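Local atomic coordinates of ADP-dependent (S)-NAD(P)H-hydrate dehydratase (Enterococcus faecalis, PDB entry 2R3B), a protein that probably catalyses the ADP-dependent dehydration of the S-form of NAD(P)HX, a hydrated and damaged form of NAD(P)H, restoring the coenzyme and yielding AMP and phosphate. Residues V48-N53 and I115-G120; I78-N83 and V97-T102; P119-D124 and I151-Q156; W143-G148 and V168-Q173. One frame throughout, in Å; residues are numbered along the deposited sequence. Where two conformers were deposited one is given.

Contact 1. Residues V48-N53 and I115-G120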
loop_
_atom_site.group_PDB
_atom_site.type_symbol
_atom_site.label_atom_id
_atom_site.label_comp_id
_atom_site.label_asym_id
_atom_site.label_seq_id
_atom_site.Cartn_x
_atom_site.Cartn_y
_atom_site.Cartn_z
ATOM N N VAL B 48 -23.422 2.977 2.599
ATOM C CA VAL B 48 -23.139 1.967 1.623
ATOM C C VAL B 48 -22.754 2.648 0.302
ATOM O O VAL B 48 -23.503 3.489 -0.198
ATOM C CB VAL B 48 -24.354 1.012 1.408
ATOM C CG1 VAL B 48 -24.029 0.001 0.274
ATOM C CG2 VAL B 48 -24.686 0.247 2.689
ATOM N N LEU B 49 -21.577 2.302 -0.220
ATOM C CA LEU B 49 -21.055 2.866 -1.467
ATOM C C LEU B 49 -21.137 1.790 -2.533
ATOM O O LEU B 49 -20.646 0.667 -2.328
ATOM C CB LEU B 49 -19.604 3.294 -1.259
ATOM C CG LEU B 49 -19.272 4.199 -0.064
ATOM C CD1 LEU B 49 -17.756 4.485 -0.043
ATOM C CD2 LEU B 49 -20.091 5.486 -0.118
ATOM N N ILE B 50 -21.726 2.096 -3.675
ATOM C CA ILE B 50 -21.964 1.104 -4.710
ATOM C C ILE B 50 -21.380 1.536 -6.044
ATOM O O ILE B 50 -21.723 2.593 -6.549
ATOM C CB ILE B 50 -23.491 0.882 -4.886
ATOM C CG1 ILE B 50 -24.135 0.631 -3.521
ATOM C CG2 ILE B 50 -23.741 -0.251 -5.908
ATOM C CD1 ILE B 50 -25.664 0.457 -3.544
ATOM N N GLY B 51 -20.438 0.749 -6.584
ATOM C CA GLY B 51 -19.806 1.085 -7.863
ATOM C C GLY B 51 -18.575 0.252 -8.071
ATOM O O GLY B 51 -18.368 -0.747 -7.384
ATOM N N GLY B 52 -17.753 0.680 -9.020
ATOM C CA GLY B 52 -16.525 -0.000 -9.335
ATOM C C GLY B 52 -16.751 -1.326 -10.015
ATOM O O GLY B 52 -16.735 -2.420 -9.363
ATOM N N ASN B 53 -16.913 -1.276 -11.317
ATOM C CA ASN B 53 -16.943 -2.494 -12.108
ATOM C C ASN B 53 -15.505 -2.983 -12.295
ATOM O O ASN B 53 -14.610 -2.515 -11.591
ATOM C CB ASN B 53 -17.741 -2.339 -13.412
ATOM C CG ASN B 53 -17.025 -1.523 -14.455
ATOM O OD1 ASN B 53 -15.844 -1.162 -14.304
ATOM N ND2 ASN B 53 -17.712 -1.306 -15.586
ATOM N N ILE B 115 -26.815 5.886 0.963
ATOM C CA ILE B 115 -26.397 5.084 -0.162
ATOM C C ILE B 115 -25.821 6.006 -1.232
ATOM O O ILE B 115 -26.498 6.940 -1.668
ATOM C CB ILE B 115 -27.615 4.374 -0.789
ATOM C CG1 ILE B 115 -28.338 3.511 0.266
ATOM C CG2 ILE B 115 -27.219 3.589 -2.053
ATOM C CD1 ILE B 115 -29.745 3.173 -0.182
ATOM N N LEU B 116 -24.598 5.710 -1.678
ATOM C CA LEU B 116 -23.995 6.332 -2.841
ATOM C C LEU B 116 -23.901 5.273 -3.915
ATOM O O LEU B 116 -23.337 4.173 -3.688
ATOM C CB LEU B 116 -22.589 6.857 -2.517
ATOM C CG LEU B 116 -21.714 7.245 -3.710
ATOM C CD1 LEU B 116 -22.334 8.455 -4.466
ATOM C CD2 LEU B 116 -20.278 7.548 -3.303
ATOM N N ILE B 117 -24.470 5.575 -5.075
ATOM C CA ILE B 117 -24.356 4.697 -6.221
ATOM C C ILE B 117 -23.805 5.443 -7.435
ATOM O O ILE B 117 -24.274 6.543 -7.787
ATOM C CB ILE B 117 -25.700 3.986 -6.549
ATOM C CG1 ILE B 117 -25.489 2.936 -7.675
ATOM C CG2 ILE B 117 -26.809 5.022 -6.854
ATOM C CD1 ILE B 117 -26.600 1.871 -7.740
ATOM N N GLY B 118 -22.761 4.875 -8.039
ATOM C CA GLY B 118 -22.308 5.358 -9.338
ATOM C C GLY B 118 -20.832 5.458 -9.666
ATOM O O GLY B 118 -20.482 5.308 -10.844
ATOM N N PRO B 119 -19.956 5.756 -8.674
ATOM C CA PRO B 119 -18.517 5.841 -9.007
ATOM C C PRO B 119 -17.959 4.570 -9.653
ATOM O O PRO B 119 -18.024 3.511 -9.074
ATOM C CB PRO B 119 -17.846 6.094 -7.649
ATOM C CG PRO B 119 -18.899 6.701 -6.807
ATOM C CD PRO B 119 -20.192 6.058 -7.243
ATOM N N GLY B 120 -17.455 4.688 -10.872
ATOM C CA GLY B 120 -16.931 3.547 -11.606
ATOM C C GLY B 120 -17.956 2.457 -11.905
ATOM O O GLY B 120 -17.589 1.310 -12.185
#
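Five backbone hydrogen bonds join V48-N53 to I115-G120. Three follow parallel-strand register: L116 N to V48 O (2.9 Å), I50 N to L116 O (2.6 Å) and G118 N to I50 O (2.9 Å). The last is nearly straight, with 168° at its hydrogen, and it carries the ladder one residue beyond strand 115-117. Past the strand ends the glycine-rich turns continue the pairing: G52 N reaches P119 O at 2.8 Å in the carbonyl plane, and N53 N donates to G120 O at 2.8 Å, tilted out of the plane of the G120 carbonyl. Where the turns run close, G51 CA adds a CH...O contact to the same P119 O that G52 N uses.

Side chains then pack on both faces. On the face of L49 and L116, the L49 methyl CD2 meets L116 CB at 3.7 Å, the two chains crossing at a slant. On the other face I50 serves two neighbours. With CG1 anti to the carbonyl carbon (chi1 -50°), its CD1 runs back along the sheet to I115 CG2, 3.8 Å away, while CB and CG2 lie against CG1 and CD1 of I117.

These are neighbouring parallel strands of the ribokinase-like sheet, their axes 4.7 Å apart and 9° from parallel. Helix 57-70 packs on L49 and P119, helix 125-137 on I50, I115 and I117. Strand 74-78 continues the sheet beside 48-50, and strand 143-147 beside 115-117.

Contact 2. Residues I78-N83 and V97-T102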
loop_
_atom_site.group_PDB
_atom_site.type_symbol
_atom_site.label_atom_id
_atom_site.label_comp_id
_atom_site.label_asym_id
_atom_site.label_seq_id
_atom_site.Cartn_x
_atom_site.Cartn_y
_atom_site.Cartn_z
ATOM N N ILE B 78 -20.272 -2.124 -1.932
ATOM C CA ILE B 78 -20.739 -3.127 -2.906
ATOM C C ILE B 78 -20.046 -2.837 -4.234
ATOM O O ILE B 78 -20.265 -1.793 -4.844
ATOM C CB ILE B 78 -22.271 -3.076 -3.115
ATOM C CG1 ILE B 78 -23.029 -3.301 -1.805
ATOM C CG2 ILE B 78 -22.719 -4.072 -4.237
ATOM C CD1 ILE B 78 -24.528 -2.916 -1.927
ATOM N N THR B 79 -19.150 -3.719 -4.618
ATOM C CA THR B 79 -18.269 -3.514 -5.746
ATOM C C THR B 79 -17.858 -4.861 -6.282
ATOM O O THR B 79 -18.014 -5.863 -5.620
ATOM C CB THR B 79 -17.019 -2.692 -5.360
ATOM O OG1 THR B 79 -16.277 -2.408 -6.550
ATOM C CG2 THR B 79 -16.090 -3.436 -4.390
ATOM N N ASP B 80 -17.366 -4.919 -7.509
ATOM C CA ASP B 80 -16.919 -6.225 -8.017
ATOM C C ASP B 80 -15.882 -6.841 -7.084
ATOM O O ASP B 80 -14.963 -6.178 -6.590
ATOM C CB ASP B 80 -16.359 -6.104 -9.424
ATOM C CG ASP B 80 -16.317 -7.420 -10.146
ATOM O OD1 ASP B 80 -15.403 -8.232 -9.872
ATOM O OD2 ASP B 80 -17.195 -7.631 -11.025
ATOM N N VAL B 81 -16.026 -8.138 -6.851
ATOM C CA VAL B 81 -15.094 -8.875 -5.986
ATOM C C VAL B 81 -13.625 -8.707 -6.395
ATOM O O VAL B 81 -12.713 -8.737 -5.551
ATOM C CB VAL B 81 -15.495 -10.362 -5.904
ATOM C CG1 VAL B 81 -15.358 -11.007 -7.289
ATOM C CG2 VAL B 81 -14.682 -11.022 -4.818
ATOM N N LYS B 82 -13.402 -8.488 -7.682
ATOM C CA LYS B 82 -12.059 -8.148 -8.208
ATOM C C LYS B 82 -11.402 -7.021 -7.414
ATOM O O LYS B 82 -10.186 -7.004 -7.234
ATOM C CB LYS B 82 -12.195 -7.739 -9.696
ATOM C CG LYS B 82 -10.892 -7.307 -10.398
ATOM C CD LYS B 82 -11.096 -6.871 -11.842
ATOM C CE LYS B 82 -9.748 -6.512 -12.505
ATOM N NZ LYS B 82 -9.946 -6.080 -13.895
ATOM N N ASN B 83 -12.213 -6.060 -6.979
ATOM C CA ASN B 83 -11.709 -4.835 -6.351
ATOM C C ASN B 83 -11.504 -4.946 -4.851
ATOM O O ASN B 83 -10.944 -4.037 -4.238
ATOM C CB ASN B 83 -12.640 -3.666 -6.671
ATOM C CG ASN B 83 -12.798 -3.436 -8.174
ATOM O OD1 ASN B 83 -11.824 -3.449 -8.926
ATOM N ND2 ASN B 83 -14.034 -3.270 -8.615
ATOM N N VAL B 97 -18.834 -6.211 -0.122
ATOM C CA VAL B 97 -19.857 -7.113 -0.622
ATOM C C VAL B 97 -19.730 -7.114 -2.140
ATOM O O VAL B 97 -19.567 -6.055 -2.755
ATOM C CB VAL B 97 -21.254 -6.655 -0.183
ATOM C CG1 VAL B 97 -22.380 -7.568 -0.783
ATOM C CG2 VAL B 97 -21.320 -6.611 1.391
ATOM N N GLY B 98 -19.727 -8.291 -2.739
ATOM C CA GLY B 98 -19.686 -8.396 -4.215
ATOM C C GLY B 98 -21.041 -8.201 -4.881
ATOM O O GLY B 98 -22.108 -8.380 -4.290
ATOM N N PHE B 99 -21.010 -7.812 -6.130
ATOM C CA PHE B 99 -22.236 -7.629 -6.905
ATOM C C PHE B 99 -23.078 -8.888 -7.021
ATOM O O PHE B 99 -24.310 -8.797 -7.209
ATOM C CB PHE B 99 -21.894 -7.195 -8.316
ATOM C CG PHE B 99 -21.394 -5.781 -8.439
ATOM C CD1 PHE B 99 -22.003 -4.734 -7.779
ATOM C CD2 PHE B 99 -20.374 -5.498 -9.311
ATOM C CE1 PHE B 99 -21.539 -3.430 -7.936
ATOM C CE2 PHE B 99 -19.933 -4.195 -9.478
ATOM C CZ PHE B 99 -20.514 -3.182 -8.774
ATOM N N GLU B 100 -22.438 -10.056 -6.974
ATOM C CA GLU B 100 -23.092 -11.361 -7.103
ATOM C C GLU B 100 -23.812 -11.792 -5.827
ATOM O O GLU B 100 -24.595 -12.743 -5.823
ATOM C CB GLU B 100 -22.031 -12.420 -7.490
ATOM C CG GLU B 100 -21.173 -13.006 -6.292
ATOM C CD GLU B 100 -19.871 -12.214 -5.885
ATOM O OE1 GLU B 100 -19.699 -11.111 -6.232
ATOM O OE2 GLU B 100 -19.049 -12.749 -5.163
ATOM N N GLU B 101 -23.501 -11.122 -4.715
ATOM C CA GLU B 101 -24.007 -11.483 -3.399
ATOM C C GLU B 101 -25.377 -10.827 -3.174
ATOM O O GLU B 101 -25.531 -9.898 -2.392
ATOM C CB GLU B 101 -22.985 -11.061 -2.335
ATOM C CG GLU B 101 -21.695 -11.820 -2.424
ATOM C CD GLU B 101 -20.826 -11.545 -1.234
ATOM O OE1 GLU B 101 -21.064 -12.149 -0.162
ATOM O OE2 GLU B 101 -19.879 -10.730 -1.360
ATOM N N THR B 102 -26.386 -11.337 -3.885
ATOM C CA THR B 102 -27.686 -10.653 -4.019
ATOM C C THR B 102 -28.344 -10.389 -2.659
ATOM O O THR B 102 -28.811 -9.301 -2.393
ATOM C CB THR B 102 -28.655 -11.501 -4.878
ATOM O OG1 THR B 102 -27.999 -11.841 -6.097
ATOM C CG2 THR B 102 -29.966 -10.715 -5.205
HETATM O O HOH W 1 -18.675 -9.400 -7.615
#
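At the edge, within this chain, of the parallel part of the mixed sheet, where strands 74-78 and 95-97 run out into loops, I78 and V97 form the last bridge and F99 lies over the T79-D80 peptide that follows I78. T79 N donates to V97 O (3.0 Å, 159° at the hydrogen). I78 CA and G98 CA add CH...O contacts, to V97 O and T79 O respectively. On the side-chain face, I78 CG1 lies alongside V97 CB, both chains pointing the same way.

F99 sits in the type I turn G98-E101. Its CG is anti to the carbonyl carbon (chi1 -72°), and the ring swings back across the other loop, one face lying on backbone: T79 C is 3.8 Å above the ring centre, and D80 N is 3.3 Å from CE2. I78 CG2 approaches CD1 obliquely at 3.7 Å. The D80 carboxylate is turned 79° from the ring plane. Its OD1 accepts from K82 N at 3.0 Å through the anti lone pair, an Asx turn, while OD2 makes a salt bridge with R54.

E101 OE2 receives G98 N at 2.8 Å, tying the turn to its own N-terminal residue. A water accepts from V81 N and, weakly, from F99 N. The chemistry thus divides: an aromatic face shields one peptide, whereas the D80 and E101 carboxylates each accept a backbone N-H, of K82 and G98, in the loops beyond the strands.

Contact 3. Residues P119-D124 and I151-Q156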
loop_
_atom_site.group_PDB
_atom_site.type_symbol
_atom_site.label_atom_id
_atom_site.label_comp_id
_atom_site.label_asym_id
_atom_site.label_seq_id
_atom_site.Cartn_x
_atom_site.Cartn_y
_atom_site.Cartn_z
ATOM N N PRO B 119 -19.956 5.756 -8.674
ATOM C CA PRO B 119 -18.517 5.841 -9.007
ATOM C C PRO B 119 -17.959 4.570 -9.653
ATOM O O PRO B 119 -18.024 3.511 -9.074
ATOM C CB PRO B 119 -17.846 6.094 -7.649
ATOM C CG PRO B 119 -18.899 6.701 -6.807
ATOM C CD PRO B 119 -20.192 6.058 -7.243
ATOM N N GLY B 120 -17.455 4.688 -10.872
ATOM C CA GLY B 120 -16.931 3.547 -11.606
ATOM C C GLY B 120 -17.956 2.457 -11.905
ATOM O O GLY B 120 -17.589 1.310 -12.185
ATOM N N LEU B 121 -19.248 2.771 -11.837
ATOM C CA LEU B 121 -20.239 1.694 -11.967
ATOM C C LEU B 121 -20.328 1.175 -13.391
ATOM O O LEU B 121 -20.678 -0.000 -13.625
ATOM C CB LEU B 121 -21.615 2.179 -11.502
ATOM C CG LEU B 121 -22.769 1.188 -11.543
ATOM C CD1 LEU B 121 -22.670 0.067 -10.513
ATOM C CD2 LEU B 121 -24.064 2.010 -11.399
ATOM N N GLY B 122 -20.046 2.032 -14.354
ATOM C CA GLY B 122 -20.182 1.620 -15.753
ATOM C C GLY B 122 -21.637 1.594 -16.197
ATOM O O GLY B 122 -22.519 2.128 -15.521
ATOM N N LEU B 123 -21.884 0.947 -17.338
ATOM C CA LEU B 123 -23.166 1.080 -18.031
ATOM C C LEU B 123 -23.747 -0.269 -18.428
ATOM O O LEU B 123 -24.799 -0.315 -19.061
ATOM C CB LEU B 123 -22.970 1.931 -19.282
ATOM C CG LEU B 123 -22.566 3.391 -19.055
ATOM C CD1 LEU B 123 -22.042 4.006 -20.344
ATOM C CD2 LEU B 123 -23.701 4.259 -18.447
ATOM N N ASP B 124 -23.096 -1.365 -18.032
ATOM C CA ASP B 124 -23.494 -2.685 -18.533
ATOM C C ASP B 124 -24.701 -3.239 -17.785
ATOM O O ASP B 124 -25.272 -2.567 -16.942
ATOM C CB ASP B 124 -22.303 -3.661 -18.537
ATOM C CG ASP B 124 -21.932 -4.177 -17.163
ATOM O OD1 ASP B 124 -22.672 -3.988 -16.164
ATOM O OD2 ASP B 124 -20.856 -4.816 -17.088
ATOM N N ILE B 151 -26.272 8.295 -13.050
ATOM C CA ILE B 151 -27.147 9.379 -13.538
ATOM C C ILE B 151 -27.561 9.076 -14.991
ATOM O O ILE B 151 -28.741 9.175 -15.356
ATOM C CB ILE B 151 -26.459 10.753 -13.489
ATOM C CG1 ILE B 151 -26.015 11.088 -12.062
ATOM C CG2 ILE B 151 -27.434 11.877 -13.991
ATOM C CD1 ILE B 151 -25.177 12.340 -11.942
ATOM N N THR B 152 -26.590 8.697 -15.801
ATOM C CA THR B 152 -26.845 8.314 -17.183
ATOM C C THR B 152 -27.819 7.154 -17.277
ATOM O O THR B 152 -28.768 7.198 -18.069
ATOM C CB THR B 152 -25.554 7.970 -17.893
ATOM O OG1 THR B 152 -24.703 9.114 -17.897
ATOM C CG2 THR B 152 -25.800 7.531 -19.353
ATOM N N LEU B 153 -27.605 6.103 -16.488
ATOM C CA LEU B 153 -28.547 4.967 -16.470
ATOM C C LEU B 153 -29.928 5.369 -15.968
ATOM O O LEU B 153 -30.964 4.862 -16.447
ATOM C CB LEU B 153 -28.003 3.844 -15.587
ATOM C CG LEU B 153 -26.750 3.130 -16.107
ATOM C CD1 LEU B 153 -26.305 2.038 -15.123
ATOM C CD2 LEU B 153 -26.918 2.568 -17.532
ATOM N N PHE B 154 -29.957 6.255 -14.974
ATOM C CA PHE B 154 -31.210 6.739 -14.417
ATOM C C PHE B 154 -32.021 7.442 -15.505
ATOM O O PHE B 154 -33.219 7.213 -15.634
ATOM C CB PHE B 154 -31.006 7.673 -13.221
ATOM C CG PHE B 154 -32.293 8.212 -12.675
ATOM C CD1 PHE B 154 -32.835 9.404 -13.180
ATOM C CD2 PHE B 154 -33.003 7.523 -11.702
ATOM C CE1 PHE B 154 -34.060 9.883 -12.710
ATOM C CE2 PHE B 154 -34.233 8.016 -11.227
ATOM C CZ PHE B 154 -34.757 9.184 -11.721
ATOM N N SER B 155 -31.341 8.272 -16.279
ATOM C CA SER B 155 -31.996 9.069 -17.308
ATOM C C SER B 155 -32.438 8.203 -18.490
ATOM O O SER B 155 -33.511 8.416 -19.058
ATOM C CB SER B 155 -31.084 10.197 -17.770
ATOM O OG SER B 155 -30.093 9.740 -18.668
ATOM N N GLN B 156 -31.623 7.229 -18.855
ATOM C CA GLN B 156 -31.966 6.294 -19.925
ATOM C C GLN B 156 -33.040 5.273 -19.564
ATOM O O GLN B 156 -33.659 4.698 -20.458
ATOM C CB GLN B 156 -30.721 5.563 -20.382
ATOM C CG GLN B 156 -29.680 6.471 -21.005
ATOM C CD GLN B 156 -28.374 5.758 -21.339
ATOM O OE1 GLN B 156 -28.120 4.622 -20.915
ATOM N NE2 GLN B 156 -27.541 6.430 -22.116
#
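L123 and L153 bring the loop after strand 114-117 against helix 149-156, with G122 on the same loop. In this ribokinase-like fold the glycine-containing loop leads from strand 114-117 into helix 125-137, and G122 is predicted to bind (6S)-NADPHX.

The contact is apolar, with no hydrogen bond across it, and buries 182 Å² in all. L123 CD2 makes the closest approach: the methyl lies 3.7 Å from L153 CD2 and 4.0 Å from T152 CG2, meeting both residues at a slant. The first torsion of L153 places CG anti to its carbonyl carbon (chi1 -68°), and the fork faces the loop, CD2 toward L123 and CD1 toward G122 and L121. L121 CD2 comes within 4.3 Å of L153 CD1, a looser touch. L153 also packs on A127, Q128 and L131, so this leucine touches both the loop and helix 125-137.

Polar bonds run beside the packing. The G122 carbonyl accepts from S149 OG, and D124 caps helix 125-137 through A127 N. Within helix 149-156, T152 O takes Q156 N. L153 CD1 rests 3.8 Å from G122 O.

Contact 4. Residues W143-G148 and V168-Q173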
loop_
_atom_site.group_PDB
_atom_site.type_symbol
_atom_site.label_atom_id
_atom_site.label_comp_id
_atom_site.label_asym_id
_atom_site.label_seq_id
_atom_site.Cartn_x
_atom_site.Cartn_y
_atom_site.Cartn_z
ATOM N N TRP B 143 -30.803 8.688 2.642
ATOM C CA TRP B 143 -30.228 9.527 1.606
ATOM C C TRP B 143 -29.721 8.633 0.487
ATOM O O TRP B 143 -29.099 7.605 0.744
ATOM C CB TRP B 143 -29.072 10.339 2.178
ATOM C CG TRP B 143 -29.486 11.411 3.129
ATOM C CD1 TRP B 143 -29.448 11.372 4.475
ATOM C CD2 TRP B 143 -29.966 12.697 2.772
ATOM N NE1 TRP B 143 -29.896 12.554 4.990
ATOM C CE2 TRP B 143 -30.196 13.397 3.961
ATOM C CE3 TRP B 143 -30.174 13.342 1.554
ATOM C CZ2 TRP B 143 -30.654 14.702 3.975
ATOM C CZ3 TRP B 143 -30.635 14.643 1.567
ATOM C CH2 TRP B 143 -30.865 15.305 2.762
ATOM N N LEU B 144 -29.961 9.036 -0.755
ATOM C CA LEU B 144 -29.525 8.297 -1.919
ATOM C C LEU B 144 -28.811 9.273 -2.847
ATOM O O LEU B 144 -29.457 10.174 -3.396
ATOM C CB LEU B 144 -30.722 7.669 -2.645
ATOM C CG LEU B 144 -30.467 6.985 -3.988
ATOM C CD1 LEU B 144 -29.393 5.896 -3.854
ATOM C CD2 LEU B 144 -31.740 6.378 -4.582
ATOM N N ILE B 145 -27.506 9.087 -3.044
ATOM C CA ILE B 145 -26.700 9.944 -3.921
ATOM C C ILE B 145 -26.461 9.184 -5.213
ATOM O O ILE B 145 -25.962 8.063 -5.194
ATOM C CB ILE B 145 -25.370 10.305 -3.280
ATOM C CG1 ILE B 145 -25.596 10.888 -1.882
ATOM C CG2 ILE B 145 -24.563 11.253 -4.218
ATOM C CD1 ILE B 145 -24.367 10.731 -0.986
ATOM N N ILE B 146 -26.870 9.772 -6.329
ATOM C CA ILE B 146 -26.774 9.146 -7.656
ATOM C C ILE B 146 -25.751 9.959 -8.428
ATOM O O ILE B 146 -25.952 11.136 -8.685
ATOM C CB ILE B 146 -28.131 9.156 -8.363
ATOM C CG1 ILE B 146 -29.164 8.403 -7.509
ATOM C CG2 ILE B 146 -28.041 8.533 -9.789
ATOM C CD1 ILE B 146 -30.600 8.412 -8.087
ATOM N N ASP B 147 -24.663 9.301 -8.802
ATOM C CA ASP B 147 -23.450 9.939 -9.288
ATOM C C ASP B 147 -23.023 9.276 -10.590
ATOM O O ASP B 147 -23.341 8.119 -10.848
ATOM C CB ASP B 147 -22.368 9.764 -8.218
ATOM C CG ASP B 147 -21.039 10.375 -8.597
ATOM O OD1 ASP B 147 -20.998 11.595 -8.884
ATOM O OD2 ASP B 147 -20.021 9.631 -8.609
ATOM N N GLY B 148 -22.307 10.007 -11.432
ATOM C CA GLY B 148 -21.592 9.397 -12.568
ATOM C C GLY B 148 -22.492 8.663 -13.539
ATOM O O GLY B 148 -23.591 9.117 -13.850
ATOM N N VAL B 168 -30.011 12.853 -4.047
ATOM C CA VAL B 168 -29.004 13.885 -4.399
ATOM C C VAL B 168 -28.370 13.407 -5.708
ATOM O O VAL B 168 -27.759 12.340 -5.751
ATOM C CB VAL B 168 -27.929 14.044 -3.331
ATOM C CG1 VAL B 168 -26.921 15.164 -3.704
ATOM C CG2 VAL B 168 -28.545 14.260 -1.944
ATOM N N PHE B 169 -28.522 14.170 -6.785
ATOM C CA PHE B 169 -27.792 13.896 -8.036
ATOM C C PHE B 169 -26.547 14.755 -8.084
ATOM O O PHE B 169 -26.587 15.940 -7.724
ATOM C CB PHE B 169 -28.615 14.211 -9.279
ATOM C CG PHE B 169 -29.811 13.342 -9.467
ATOM C CD1 PHE B 169 -31.028 13.695 -8.912
ATOM C CD2 PHE B 169 -29.732 12.179 -10.205
ATOM C CE1 PHE B 169 -32.151 12.911 -9.103
ATOM C CE2 PHE B 169 -30.844 11.402 -10.410
ATOM C CZ PHE B 169 -32.065 11.757 -9.852
ATOM N N THR B 170 -25.433 14.180 -8.525
ATOM C CA THR B 170 -24.195 14.948 -8.645
ATOM C C THR B 170 -23.614 15.007 -10.075
ATOM O O THR B 170 -22.497 14.534 -10.305
ATOM C CB THR B 170 -23.152 14.365 -7.696
ATOM O OG1 THR B 170 -22.977 12.979 -8.001
ATOM C CG2 THR B 170 -23.613 14.473 -6.231
ATOM N N PRO B 171 -24.375 15.574 -11.044
ATOM C CA PRO B 171 -23.961 15.541 -12.431
ATOM C C PRO B 171 -22.937 16.602 -12.803
ATOM O O PRO B 171 -22.961 17.698 -12.246
ATOM C CB PRO B 171 -25.265 15.867 -13.169
ATOM C CG PRO B 171 -25.983 16.797 -12.244
ATOM C CD PRO B 171 -25.694 16.215 -10.889
ATOM N N HIS B 172 -22.036 16.264 -13.722
ATOM C CA HIS B 172 -21.314 17.310 -14.431
ATOM C C HIS B 172 -22.257 17.818 -15.530
ATOM O O HIS B 172 -23.367 17.322 -15.675
ATOM C CB HIS B 172 -19.931 16.850 -14.932
ATOM C CG HIS B 172 -19.946 15.677 -15.865
ATOM N ND1 HIS B 172 -20.807 15.585 -16.937
ATOM C CD2 HIS B 172 -19.159 14.575 -15.920
ATOM C CE1 HIS B 172 -20.569 14.468 -17.601
ATOM N NE2 HIS B 172 -19.565 13.840 -17.011
ATOM N N GLN B 173 -21.842 18.830 -16.271
ATOM C CA GLN B 173 -22.751 19.502 -17.224
ATOM C C GLN B 173 -23.400 18.596 -18.286
ATOM O O GLN B 173 -24.585 18.769 -18.600
ATOM C CB GLN B 173 -22.063 20.753 -17.823
ATOM C CG GLN B 173 -21.926 21.882 -16.746
ATOM C CD GLN B 173 -20.827 22.941 -17.011
ATOM O OE1 GLN B 173 -19.612 22.652 -16.986
ATOM N NE2 GLN B 173 -21.257 24.182 -17.194
HETATM O O HOH W 2 -21.185 12.631 -11.766
#
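Two torsions bring D147 and T170 together: the D147 CG stands anti to the backbone N (chi1 180°), and T170 OG1 sits between its backbone N and carbonyl carbon (chi1 57°). The hydroxyl donates to D147 OD1 over 2.6 Å, meeting that oxygen on its anti side, somewhat out of the carboxylate plane. The same rotation sends T170 CG2 the other way, to I145 CG2. A water accepts from G148 N and lies close to T170 O, just beyond the strand ends.

Behind this pair the backbones are laced in parallel register. V168 N donates to L144 O (2.8 Å), I146 N to V168 O (2.8 Å), and T170 N to I146 O (3.1 Å). The strand axes are 4.7 Å apart with a crossing angle of -20°. Strand 143-147, helix 149-156 and strand 167-170 make a beta-alpha-beta unit, whose two strands are paired here in the centre of the ribokinase-like sheet.

I145 and V168 lie side by side on one face, CG1 to CB. On the other face I146 CD1 approaches F169 CE2 obliquely at 3.8 Å, and the F169 ring also meets F154 of helix 149-156 edge-to-face. At the far end V168 CG2 touches W143 CE3 at 4.0 Å; the indole has a cation-pi partner in K166. Helix 233-247 packs on W143, I145 and D147, whose side chain is about 4 Å from that of D235, predicted to bind (6S)-NADPHX. H172, also predicted to bind it, follows strand 168-170 and precedes helix 173-180.

In the fold
Contacts 1 and 4 are successive pairings in one sheet, their centres 11 Å apart, joined where I145 N lies 2.7 Å from I115 O. Contact 2, nested along the chain within the loop that contact 1 closes, extends the same sheet outward: I78 N lies 2.8 Å from L49 O. Contact 3 shares P119 and G120 with contact 1 and meets contact 4 through I151, whose CG1 is 3.4 Å from I146 O. Predicted (6S)-NADPHX-binding residues lie near the strand ends: A59 beside G120, G122 in contact 3 and H172 in contact 4. Contact 2 does not touch contact 4, their centres being 21 Å apart, but meets contact 3 where F99 CZ lies 4.3 Å from L121 CD1.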